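PDB 3LOT: 3-keto-5-aminohexanoate cleavage protein from Archaeoglobus fulgidus, which probably cleaves 3-keto-5-aminohexanoate, or a related beta-keto acid, at a zinc-dependent active site carried by a TIM-barrel fold. Local coordinates for residues D32-E37 with V49-R54; C12-A17 with V39-A44; Y70-I75 with I83-G88. All blocks are in the same frame, centred on the assembly; numbering follows the deposited sequence.

Interaction 1 of 3, residues D32-E37 with V49-R54; sequences DQIVEE and VHIHAR. With ZN (zinc ion), chain P.
I34 lays both of its methyl-bearing branches over the back of segment 49-54. With CG1 beside the backbone N, chi1 -65°, the two branches diverge, one to a side chain and one to a carbonyl. The short one meets the terminal methyl of I51, with I34 CG2 and I51 CD1 3.9 Å apart; the two side chains cross obliquely, and both also touch I71 of helix 65-78. On the longer one, I34 CD1 lies 3.7 Å from H52 O. That oxygen is buried by this contact without a hydrogen-bond partner in the model; what it meets from the helix is a methyl. The pairing belongs to the beta-alpha-beta unit of strand 7-13, helix 31-43 and strand 48-54, helix packed on the outside of a TIM barrel. H50 and H52 turn their rings away from the helix and bind the zinc ion, H50 NE2 at 2.4 Å from the metal and H52 NE2 at 2.3 Å; E262 is a further ligand. On the other nitrogen of its ring, H50 ND1 is hydrogen-bonded to N84 OD1, a second-shell contact that steadies the rotation of the imidazole. R54 starts beside I34, its backbone N 4.3 Å from I34 CD1, and carries its guanidinium away to hydrogen bonds with G59 O, T15 OG1 and H19 O.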
loop_
_atom_site.group_PDB
_atom_site.type_symbol
_atom_site.label_atom_id
_atom_site.label_comp_id
_atom_site.label_asym_id
_atom_site.label_seq_id
_atom_site.Cartn_x
_atom_site.Cartn_y
_atom_site.Cartn_z
ATOM N N ASP D 32 32.054 -15.018 -28.281
ATOM C CA ASP D 32 31.251 -15.589 -29.366
ATOM C C ASP D 32 29.987 -16.256 -28.822
ATOM O O ASP D 32 28.939 -16.215 -29.476
ATOM C CB ASP D 32 32.059 -16.570 -30.200
ATOM C CG ASP D 32 33.052 -15.882 -31.112
ATOM O OD1 ASP D 32 32.863 -14.698 -31.527
ATOM O OD2 ASP D 32 34.050 -16.552 -31.443
ATOM N N GLN D 33 30.083 -16.877 -27.645
ATOM C CA GLN D 33 28.889 -17.406 -26.991
ATOM C C GLN D 33 27.881 -16.320 -26.630
ATOM O O GLN D 33 26.695 -16.479 -26.838
ATOM C CB GLN D 33 29.250 -18.159 -25.714
ATOM C CG GLN D 33 29.903 -19.467 -25.954
ATOM C CD GLN D 33 30.410 -20.077 -24.667
ATOM O OE1 GLN D 33 30.248 -19.509 -23.588
ATOM N NE2 GLN D 33 30.959 -21.261 -24.771
ATOM N N ILE D 34 28.353 -15.205 -26.103
ATOM C CA ILE D 34 27.477 -14.081 -25.796
ATOM C C ILE D 34 26.794 -13.564 -27.077
ATOM O O ILE D 34 25.587 -13.305 -27.079
ATOM C CB ILE D 34 28.256 -12.935 -25.026
ATOM C CG1 ILE D 34 28.711 -13.415 -23.655
ATOM C CG2 ILE D 34 27.382 -11.652 -24.909
ATOM C CD1 ILE D 34 29.991 -12.644 -23.128
ATOM N N VAL D 35 27.560 -13.434 -28.160
ATOM C CA VAL D 35 27.028 -12.965 -29.433
ATOM C C VAL D 35 25.902 -13.889 -29.954
ATOM O O VAL D 35 24.822 -13.431 -30.279
ATOM C CB VAL D 35 28.138 -12.862 -30.501
ATOM C CG1 VAL D 35 27.530 -12.569 -31.896
ATOM C CG2 VAL D 35 29.164 -11.842 -30.140
ATOM N N GLU D 36 26.162 -15.190 -29.983
ATOM C CA GLU D 36 25.204 -16.169 -30.491
ATOM C C GLU D 36 23.948 -16.220 -29.628
ATOM O O GLU D 36 22.835 -16.283 -30.153
ATOM C CB GLU D 36 25.832 -17.563 -30.603
ATOM C CG GLU D 36 26.778 -17.698 -31.741
ATOM C CD GLU D 36 26.076 -17.424 -33.097
ATOM O OE1 GLU D 36 25.029 -18.111 -33.354
ATOM O OE2 GLU D 36 26.580 -16.536 -33.890
ATOM N N GLU D 37 24.115 -16.145 -28.310
ATOM C CA GLU D 37 22.967 -16.138 -27.418
ATOM C C GLU D 37 22.161 -14.863 -27.530
ATOM O O GLU D 37 20.964 -14.932 -27.413
ATOM C CB GLU D 37 23.411 -16.296 -25.980
ATOM C CG GLU D 37 23.783 -17.693 -25.652
ATOM C CD GLU D 37 22.537 -18.547 -25.369
ATOM O OE1 GLU D 37 22.003 -18.509 -24.201
ATOM O OE2 GLU D 37 22.124 -19.242 -26.333
ATOM N N VAL D 49 18.647 -6.655 -26.006
ATOM C CA VAL D 49 19.566 -7.508 -25.301
ATOM C C VAL D 49 20.482 -6.666 -24.417
ATOM O O VAL D 49 20.934 -5.572 -24.801
ATOM C CB VAL D 49 20.394 -8.411 -26.246
ATOM C CG1 VAL D 49 19.497 -9.377 -26.914
ATOM C CG2 VAL D 49 21.217 -7.633 -27.244
ATOM N N HIS D 50 20.760 -7.197 -23.234
ATOM C CA HIS D 50 21.634 -6.533 -22.288
ATOM C C HIS D 50 22.961 -7.274 -22.157
ATOM O O HIS D 50 22.961 -8.436 -21.851
ATOM C CB HIS D 50 20.920 -6.415 -20.960
ATOM C CG HIS D 50 21.735 -5.763 -19.917
ATOM N ND1 HIS D 50 22.218 -4.478 -20.046
ATOM C CD2 HIS D 50 22.192 -6.227 -18.728
ATOM C CE1 HIS D 50 22.914 -4.173 -18.968
ATOM N NE2 HIS D 50 22.888 -5.204 -18.147
ATOM N N ILE D 51 24.064 -6.570 -22.431
ATOM C CA ILE D 51 25.386 -7.180 -22.637
ATOM C C ILE D 51 26.414 -6.790 -21.550
ATOM O O ILE D 51 26.595 -5.594 -21.261
ATOM C CB ILE D 51 25.961 -6.814 -24.054
ATOM C CG1 ILE D 51 25.032 -7.342 -25.183
ATOM C CG2 ILE D 51 27.416 -7.314 -24.239
ATOM C CD1 ILE D 51 24.650 -8.830 -25.119
ATOM N N HIS D 52 27.007 -7.805 -20.924
ATOM C CA HIS D 52 28.292 -7.708 -20.226
ATOM C C HIS D 52 29.393 -8.451 -21.008
ATOM O O HIS D 52 29.114 -9.356 -21.789
ATOM C CB HIS D 52 28.251 -8.386 -18.863
ATOM C CG HIS D 52 27.377 -7.713 -17.847
ATOM N ND1 HIS D 52 27.831 -7.376 -16.582
ATOM C CD2 HIS D 52 26.074 -7.353 -17.888
ATOM C CE1 HIS D 52 26.851 -6.811 -15.906
ATOM N NE2 HIS D 52 25.781 -6.778 -16.678
ATOM N N ALA D 53 30.643 -8.088 -20.736
ATOM C CA ALA D 53 31.803 -8.828 -21.233
ATOM C C ALA D 53 32.320 -9.775 -20.139
ATOM O O ALA D 53 32.192 -9.496 -18.942
ATOM C CB ALA D 53 32.898 -7.848 -21.631
ATOM N N ARG D 54 32.937 -10.865 -20.581
ATOM C CA ARG D 54 33.636 -11.809 -19.745
ATOM C C ARG D 54 34.933 -12.202 -20.462
ATOM O O ARG D 54 34.968 -12.362 -21.689
ATOM C CB ARG D 54 32.813 -13.063 -19.561
ATOM C CG ARG D 54 31.640 -12.878 -18.648
ATOM C CD ARG D 54 30.872 -14.129 -18.566
ATOM N NE ARG D 54 29.744 -14.014 -17.644
ATOM C CZ ARG D 54 29.802 -14.098 -16.315
ATOM N NH1 ARG D 54 30.940 -14.243 -15.647
ATOM N NH2 ARG D 54 28.699 -13.958 -15.626
HETATM ZN ZN ZN P . 23.615 -6.212 -16.056
#

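Interaction 2 of 3, residues C12-A17 with V39-A44; sequences CAITGA and VKAAEA
This is a small, wholly apolar contact between a barrel strand and the helix that follows it, in the first half of the beta-alpha-beta unit built from strand 7-13, helix 31-43 and strand 48-54. A41 is the one helical residue that carries it. Its methyl points at the sheet and is met by two side chains from segment 12-17. From the strand comes C12, whose CB is 3.8 Å from A41 CB. The cysteine sulfur lies opposite the backbone N, chi1 -166°, a setting that keeps it beside the same methyl, C12 SG to A41 CB 3.9 Å. I14, just past the end of the strand, brings the tip of its longer branch to the alanine, with I14 CD1 4.0 Å from A41 CB. Its CG1 stands beside its own backbone N at chi1 -62°, and from there the chain bends back so that the end methyl comes nearer the helix than the direction of its first bond would suggest.

With only a methyl on the helix side, the backbones come close: the alpha carbons of C12 and A41 are 6.5 Å apart. Other residues complete the layer. C12 also touches N276 and V280 of helix 276-289, while I14 packs on I34, E37 and A38 of helix 31-43 and on I51 of the neighbouring strand. A13, between the two contacting residues, instead touches H50 and E262, both ligands of the zinc ion. The strand thus turns one side to the helical shell and another to the metal site.

No hydrogen bond crosses between the two segments. Helix and strand are held here by close van der Waals packing alone, which depends on the fit of a small methyl rather than on any polar pairing.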
loop_
_atom_site.group_PDB
_atom_site.type_symbol
_atom_site.label_atom_id
_atom_site.label_comp_id
_atom_site.label_asym_id
_atom_site.label_seq_id
_atom_site.Cartn_x
_atom_site.Cartn_y
_atom_site.Cartn_z
ATOM N N CYS D 12 16.404 -9.231 -23.010
ATOM C CA CYS D 12 17.099 -10.438 -22.541
ATOM C C CYS D 12 18.512 -10.128 -22.057
ATOM O O CYS D 12 19.327 -9.661 -22.833
ATOM C CB CYS D 12 17.097 -11.550 -23.582
ATOM S SG CYS D 12 17.596 -13.142 -22.835
ATOM N N ALA D 13 18.754 -10.345 -20.762
ATOM C CA ALA D 13 20.060 -10.093 -20.130
ATOM C C ALA D 13 20.935 -11.346 -20.245
ATOM O O ALA D 13 20.713 -12.341 -19.571
ATOM C CB ALA D 13 19.880 -9.653 -18.676
ATOM N N ILE D 14 21.941 -11.278 -21.108
ATOM C CA ILE D 14 22.565 -12.487 -21.645
ATOM C C ILE D 14 23.499 -13.243 -20.671
ATOM O O ILE D 14 23.500 -14.496 -20.649
ATOM C CB ILE D 14 23.346 -12.169 -22.942
ATOM C CG1 ILE D 14 22.405 -11.635 -24.042
ATOM C CG2 ILE D 14 24.201 -13.383 -23.433
ATOM C CD1 ILE D 14 21.227 -12.570 -24.455
ATOM N N THR D 15 24.319 -12.515 -19.904
ATOM C CA THR D 15 25.267 -13.187 -19.046
ATOM C C THR D 15 25.591 -12.530 -17.699
ATOM O O THR D 15 25.848 -13.225 -16.725
ATOM C CB THR D 15 26.575 -13.610 -19.820
ATOM O OG1 THR D 15 27.351 -14.521 -19.010
ATOM C CG2 THR D 15 27.463 -12.447 -20.243
ATOM N N GLY D 16 25.628 -11.218 -17.652
ATOM C CA GLY D 16 25.900 -10.558 -16.390
ATOM C C GLY D 16 27.280 -10.782 -15.827
ATOM O O GLY D 16 28.239 -11.188 -16.550
ATOM N N ALA D 17 27.357 -10.519 -14.523
ATOM C CA ALA D 17 28.550 -10.600 -13.743
ATOM C C ALA D 17 28.341 -11.349 -12.430
ATOM O O ALA D 17 29.307 -11.510 -11.650
ATOM C CB ALA D 17 29.060 -9.187 -13.472
ATOM N N VAL D 39 21.772 -13.075 -30.338
ATOM C CA VAL D 39 21.105 -13.174 -31.660
ATOM C C VAL D 39 19.947 -14.181 -31.543
ATOM O O VAL D 39 18.804 -13.932 -31.990
ATOM C CB VAL D 39 22.108 -13.496 -32.787
ATOM C CG1 VAL D 39 21.387 -13.656 -34.125
ATOM C CG2 VAL D 39 23.168 -12.381 -32.880
ATOM N N LYS D 40 20.202 -15.302 -30.882
ATOM C CA LYS D 40 19.119 -16.240 -30.599
ATOM C C LYS D 40 18.004 -15.616 -29.746
ATOM O O LYS D 40 16.843 -15.878 -29.987
ATOM C CB LYS D 40 19.655 -17.504 -29.941
ATOM C CG LYS D 40 20.489 -18.341 -30.950
ATOM C CD LYS D 40 21.179 -19.545 -30.337
ATOM C CE LYS D 40 22.409 -19.948 -31.192
ATOM N NZ LYS D 40 23.077 -21.182 -30.703
ATOM N N ALA D 41 18.355 -14.804 -28.757
ATOM C CA ALA D 41 17.349 -14.189 -27.903
ATOM C C ALA D 41 16.448 -13.206 -28.679
ATOM O O ALA D 41 15.199 -13.203 -28.535
ATOM C CB ALA D 41 18.038 -13.486 -26.711
ATOM N N ALA D 42 17.095 -12.423 -29.545
ATOM C CA ALA D 42 16.413 -11.527 -30.464
ATOM C C ALA D 42 15.420 -12.238 -31.332
ATOM O O ALA D 42 14.304 -11.792 -31.487
ATOM C CB ALA D 42 17.430 -10.792 -31.342
ATOM N N GLU D 43 15.839 -13.355 -31.907
ATOM C CA GLU D 43 15.005 -14.123 -32.784
ATOM C C GLU D 43 13.850 -14.763 -32.035
ATOM O O GLU D 43 12.817 -15.016 -32.628
ATOM C CB GLU D 43 15.839 -15.180 -33.497
ATOM C CG GLU D 43 16.761 -14.542 -34.585
ATOM C CD GLU D 43 17.599 -15.606 -35.347
ATOM O OE1 GLU D 43 17.333 -16.819 -35.109
ATOM O OE2 GLU D 43 18.501 -15.222 -36.159
ATOM N N ALA D 44 14.006 -14.961 -30.731
ATOM C CA ALA D 44 12.929 -15.464 -29.864
ATOM C C ALA D 44 11.928 -14.372 -29.418
ATOM O O ALA D 44 10.951 -14.659 -28.744
ATOM C CB ALA D 44 13.535 -16.172 -28.630
#

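Interaction 3 of 3, residues Y70-I75 with I83-G88; sequences YICREI and INVTTG
One isoleucine, I83, meets both the sulfur and the backbone carbonyl of the same cysteine. Its short branch takes the sulfur, C72 SG being 3.6 Å from I83 CG2. The sulfur hangs beside the backbone N of its own residue, chi1 -65°, which points it from helix 65-78 across to strand 82-85. The longer branch of I83 reaches out to the helix backbone, where I83 CD1 is 3.6 Å from C72 O, the carbonyl in the middle of the helical segment. The same end methyl also reaches the next turn's side chain, I83 CD1 to I75 CG2 being 4.0 Å, with the two isoleucines slanting across one another. With an alanine here both branches of I83 would be gone, and a gap is likely to open between helix and strand beside the C72 sulfur, the C72 carbonyl and I75 CG2. F314, at the end of the chain, touches both C72 and I83.

The strand's other side has different work: N84 points away from the helix. Beyond the strand, T86 OG1 accepts from G88 N at 2.8 Å in an ST turn and is also hydrogen-bonded to a bound, unidentified ligand.

Helix 70-75 and strand 83-85 run almost exactly antiparallel, at 170°, with their axes 10.1 Å apart. Helix leading back along the outside of the next strand, apolar residues between them and polar ones at the strand's C-terminal end, is the arrangement of a TIM barrel.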
loop_
_atom_site.group_PDB
_atom_site.type_symbol
_atom_site.label_atom_id
_atom_site.label_comp_id
_atom_site.label_asym_id
_atom_site.label_seq_id
_atom_site.Cartn_x
_atom_site.Cartn_y
_atom_site.Cartn_z
ATOM N N TYR D 70 33.963 -5.918 -29.787
ATOM C CA TYR D 70 33.822 -7.131 -30.568
ATOM C C TYR D 70 32.418 -7.714 -30.470
ATOM O O TYR D 70 31.801 -7.992 -31.498
ATOM C CB TYR D 70 34.885 -8.164 -30.163
ATOM C CG TYR D 70 34.753 -9.480 -30.865
ATOM C CD1 TYR D 70 35.373 -9.711 -32.107
ATOM C CD2 TYR D 70 34.021 -10.501 -30.294
ATOM C CE1 TYR D 70 35.241 -10.955 -32.751
ATOM C CE2 TYR D 70 33.866 -11.703 -30.907
ATOM C CZ TYR D 70 34.457 -11.941 -32.139
ATOM O OH TYR D 70 34.297 -13.186 -32.711
ATOM N N ILE D 71 31.934 -7.925 -29.248
ATOM C CA ILE D 71 30.613 -8.514 -29.013
ATOM C C ILE D 71 29.495 -7.704 -29.685
ATOM O O ILE D 71 28.656 -8.236 -30.424
ATOM C CB ILE D 71 30.300 -8.622 -27.511
ATOM C CG1 ILE D 71 31.284 -9.586 -26.846
ATOM C CG2 ILE D 71 28.886 -9.108 -27.290
ATOM C CD1 ILE D 71 31.170 -9.670 -25.356
ATOM N N CYS D 72 29.542 -6.395 -29.509
ATOM C CA CYS D 72 28.459 -5.535 -30.025
ATOM C C CYS D 72 28.492 -5.467 -31.536
ATOM O O CYS D 72 27.452 -5.532 -32.183
ATOM C CB CYS D 72 28.522 -4.148 -29.392
ATOM S SG CYS D 72 28.192 -4.258 -27.647
ATOM N N ARG D 73 29.690 -5.390 -32.109
ATOM C CA ARG D 73 29.808 -5.328 -33.548
ATOM C C ARG D 73 29.282 -6.608 -34.200
ATOM O O ARG D 73 28.586 -6.568 -35.212
ATOM C CB ARG D 73 31.266 -5.099 -33.973
ATOM C CG ARG D 73 31.452 -5.036 -35.504
ATOM C CD ARG D 73 32.915 -4.743 -35.913
ATOM N NE ARG D 73 33.852 -5.639 -35.223
ATOM C CZ ARG D 73 34.822 -5.259 -34.384
ATOM N NH1 ARG D 73 35.066 -3.980 -34.118
ATOM N NH2 ARG D 73 35.598 -6.192 -33.829
ATOM N N GLU D 74 29.631 -7.742 -33.615
ATOM C CA GLU D 74 29.213 -9.033 -34.144
ATOM C C GLU D 74 27.723 -9.258 -33.992
ATOM O O GLU D 74 27.109 -9.849 -34.883
ATOM C CB GLU D 74 30.010 -10.165 -33.469
ATOM C CG GLU D 74 31.508 -10.163 -33.840
ATOM C CD GLU D 74 31.758 -10.710 -35.241
ATOM O OE1 GLU D 74 31.313 -11.834 -35.520
ATOM O OE2 GLU D 74 32.395 -10.032 -36.058
ATOM N N ILE D 75 27.122 -8.821 -32.876
ATOM C CA ILE D 75 25.655 -8.919 -32.752
ATOM C C ILE D 75 25.011 -8.067 -33.869
ATOM O O ILE D 75 24.094 -8.523 -34.615
ATOM C CB ILE D 75 25.116 -8.463 -31.375
ATOM C CG1 ILE D 75 25.595 -9.392 -30.252
ATOM C CG2 ILE D 75 23.560 -8.481 -31.381
ATOM C CD1 ILE D 75 25.451 -8.790 -28.843
ATOM N N ILE D 83 21.011 -3.043 -28.626
ATOM C CA ILE D 83 22.124 -3.543 -27.824
ATOM C C ILE D 83 22.356 -2.591 -26.657
ATOM O O ILE D 83 22.836 -1.435 -26.824
ATOM C CB ILE D 83 23.420 -3.687 -28.668
ATOM C CG1 ILE D 83 23.179 -4.618 -29.891
ATOM C CG2 ILE D 83 24.552 -4.137 -27.729
ATOM C CD1 ILE D 83 24.241 -4.546 -31.008
ATOM N N ASN D 84 21.914 -3.030 -25.496
ATOM C CA ASN D 84 22.031 -2.282 -24.234
ATOM C C ASN D 84 23.296 -2.759 -23.525
ATOM O O ASN D 84 23.394 -3.944 -23.186
ATOM C CB ASN D 84 20.781 -2.600 -23.384
ATOM C CG ASN D 84 20.777 -1.920 -21.994
ATOM O OD1 ASN D 84 21.801 -1.856 -21.333
ATOM N ND2 ASN D 84 19.588 -1.484 -21.525
ATOM N N VAL D 85 24.212 -1.833 -23.255
ATOM C CA VAL D 85 25.498 -2.143 -22.628
ATOM C C VAL D 85 25.503 -1.798 -21.120
ATOM O O VAL D 85 24.958 -0.783 -20.707
ATOM C CB VAL D 85 26.598 -1.349 -23.346
ATOM C CG1 VAL D 85 27.954 -1.709 -22.813
ATOM C CG2 VAL D 85 26.500 -1.616 -24.834
ATOM N N THR D 86 26.130 -2.636 -20.304
ATOM C CA THR D 86 26.254 -2.330 -18.895
ATOM C C THR D 86 27.366 -1.309 -18.660
ATOM O O THR D 86 28.385 -1.275 -19.347
ATOM C CB THR D 86 26.561 -3.563 -18.080
ATOM O OG1 THR D 86 26.450 -3.241 -16.692
ATOM C CG2 THR D 86 27.997 -4.056 -18.388
ATOM N N THR D 87 27.119 -0.432 -17.709
ATOM C CA THR D 87 28.167 0.325 -17.050
ATOM C C THR D 87 28.210 -0.065 -15.576
ATOM O O THR D 87 28.947 0.552 -14.815
ATOM C CB THR D 87 27.958 1.873 -17.143
ATOM O OG1 THR D 87 26.847 2.274 -16.338
ATOM C CG2 THR D 87 27.720 2.306 -18.559
ATOM N N GLY D 88 27.418 -1.069 -15.183
ATOM C CA GLY D 88 27.416 -1.601 -13.803
ATOM C C GLY D 88 28.391 -2.767 -13.634
ATOM O O GLY D 88 29.007 -2.934 -12.573
#

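In the fold
All three contacts are buried and none lies at the surface; each packs an outer helix on a strand of the same barrel sheet. Interactions 1 and 2 share helix 31-43, which uses I34 on strand 48-54 and A41 on strand 7-13, so it straddles two neighbouring strands. Interaction 3 moves one strand further and uses helix 65-78 instead. It meets interaction 1 through the backbone bond of V49 to N84. Interaction 2 is the smallest, built round a single methyl; interactions 1 and 3 bury roughly twice as much with branched side chains. Only interaction 1 contains zinc ligands.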